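Local atomic coordinates of hypothetical protein PG_1108 (Porphyromonas gingivalis, PDB entry 2H5N), a protein that is of unknown function but binds magnesium and belongs to the TerB (tellurite resistance) family, with a probable relation to the DjlA co-chaperone N-terminal domain. Residues 24-29 against 62-67. Numbering follows the deposited sequence.
Sequences MAKSMV and KASDSI. With MG (magnesium ion), chain E.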
# COMPACT_ATOMS: atom_id res chain seq x y z
N MET A 24 -4.90 -6.75 11.07
CA MET A 24 -6.03 -5.81 11.15
C MET A 24 -5.55 -4.37 11.31
O MET A 24 -6.06 -3.46 10.66
CB MET A 24 -7.04 -6.23 12.23
CG MET A 24 -7.78 -7.59 11.89
SD MET A 24 -8.84 -7.50 10.41
CE MET A 24 -7.65 -8.00 9.13
N ALA A 25 -4.51 -4.19 12.12
CA ALA A 25 -3.90 -2.90 12.40
C ALA A 25 -3.22 -2.31 11.18
O ALA A 25 -3.38 -1.11 10.89
CB ALA A 25 -2.91 -3.03 13.56
N LYS A 26 -2.44 -3.13 10.48
CA LYS A 26 -1.92 -2.76 9.16
C LYS A 26 -3.01 -2.33 8.13
O LYS A 26 -2.87 -1.31 7.43
CB LYS A 26 -1.10 -3.89 8.61
CG LYS A 26 0.38 -3.90 9.09
CD LYS A 26 1.09 -5.14 8.54
CE LYS A 26 2.50 -5.19 8.99
NZ LYS A 26 3.37 -6.16 8.22
N SER A 27 -4.05 -3.13 8.01
CA SER A 27 -5.09 -2.87 7.04
C SER A 27 -5.75 -1.54 7.35
O SER A 27 -5.99 -0.74 6.45
CB SER A 27 -6.12 -4.01 7.04
OG SER A 27 -5.50 -5.28 6.92
N MET A 28 -6.06 -1.31 8.63
CA MET A 28 -6.71 -0.05 9.05
C MET A 28 -5.86 1.18 8.71
O MET A 28 -6.38 2.10 8.07
CB MET A 28 -7.10 -0.10 10.53
CG MET A 28 -7.82 1.13 11.13
SD MET A 28 -8.20 1.03 12.89
CE MET A 28 -6.53 1.08 13.55
N VAL A 29 -4.56 1.15 9.07
CA VAL A 29 -3.65 2.29 8.84
C VAL A 29 -3.24 2.50 7.37
O VAL A 29 -2.91 3.61 6.98
CB VAL A 29 -2.31 2.29 9.75
CG1 VAL A 29 -2.63 2.34 11.23
CG2 VAL A 29 -1.42 1.12 9.47
N LYS A 62 6.17 -10.20 10.23
CA LYS A 62 6.57 -10.89 9.02
C LYS A 62 5.58 -12.03 8.73
O LYS A 62 5.30 -12.31 7.56
CB LYS A 62 7.96 -11.46 9.24
CG LYS A 62 8.99 -11.16 8.17
CD LYS A 62 10.38 -11.69 8.59
CE LYS A 62 10.57 -13.17 8.24
NZ LYS A 62 9.44 -14.04 8.72
N ALA A 63 5.07 -12.69 9.77
CA ALA A 63 4.04 -13.72 9.60
C ALA A 63 2.74 -13.15 9.04
O ALA A 63 2.03 -13.84 8.31
CB ALA A 63 3.76 -14.44 10.91
N SER A 64 2.44 -11.89 9.39
CA SER A 64 1.21 -11.25 8.92
C SER A 64 1.12 -11.11 7.38
O SER A 64 0.00 -11.14 6.79
CB SER A 64 0.94 -9.92 9.67
OG SER A 64 1.80 -8.88 9.23
N ASP A 65 2.28 -10.98 6.73
CA ASP A 65 2.33 -10.88 5.26
C ASP A 65 2.00 -12.21 4.56
O ASP A 65 1.74 -12.22 3.37
CB ASP A 65 3.69 -10.37 4.74
CG ASP A 65 4.17 -9.11 5.44
OD1 ASP A 65 3.40 -8.13 5.57
OD2 ASP A 65 5.34 -9.10 5.87
N SER A 66 2.07 -13.33 5.27
CA SER A 66 1.76 -14.61 4.63
C SER A 66 0.31 -15.03 4.84
O SER A 66 -0.09 -16.11 4.40
CB SER A 66 2.70 -15.71 5.13
OG SER A 66 2.42 -16.07 6.48
N ILE A 67 -0.48 -14.21 5.54
CA ILE A 67 -1.88 -14.55 5.71
C ILE A 67 -2.79 -13.53 5.06
O ILE A 67 -2.46 -12.35 4.98
CB ILE A 67 -2.32 -14.81 7.18
CG1 ILE A 67 -2.19 -13.55 8.04
CG2 ILE A 67 -1.66 -16.13 7.74
CD1 ILE A 67 -3.40 -13.33 9.00
MG MG E . -2.63 5.98 6.47
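Lys26 reaches from helix 15-30 to Ser64 and Asp65, where helix 54-64 gives way to a turn, within the all-helical TerB fold. The backbones stay well apart: the nearest CA atoms, those of Lys26 and Ser64, are 9.1 Å from each other. One long side chain therefore spans the gap. Beyond CG the Lys26 chain is fully extended, with chi2 at 177°, and this carries the ammonium group across. Lys26 NZ forms a salt bridge with Asp65 OD1 at 3.3 Å, and the hydrogen bond within it is weak. The Lys26 and Asp65 side chains cross at about a right angle. Asp65 has CG beside its backbone N, chi1 -50°, which brings OD1 round toward the lysine. The same Lys26 NZ lies 3.3 Å from Ser64 OG, and Lys26 CE passes 3.8 Å from that hydroxyl oxygen. The Ser64 hydroxyl is hydrogen-bonded to Leu61 O, which also receives a weak hydrogen bond from Lys26 NZ, so the ammonium group sits among oxygens of this region. Another weak bond joins Lys26 NZ to Ile35 O of a third subunit, which places the lysine tip at a subunit interface. Val29 O, farther along helix 15-30, binds the magnesium ion at 2.4 Å together with Asp32 OD1 and Lys34 O. Ser64 to Ile67 form a type I beta turn. There Ala63 O accepts bonds from both Ser66 N and Ser66 OG, the hydroxyl at 2.9 Å and tilted 18° from the carbonyl plane.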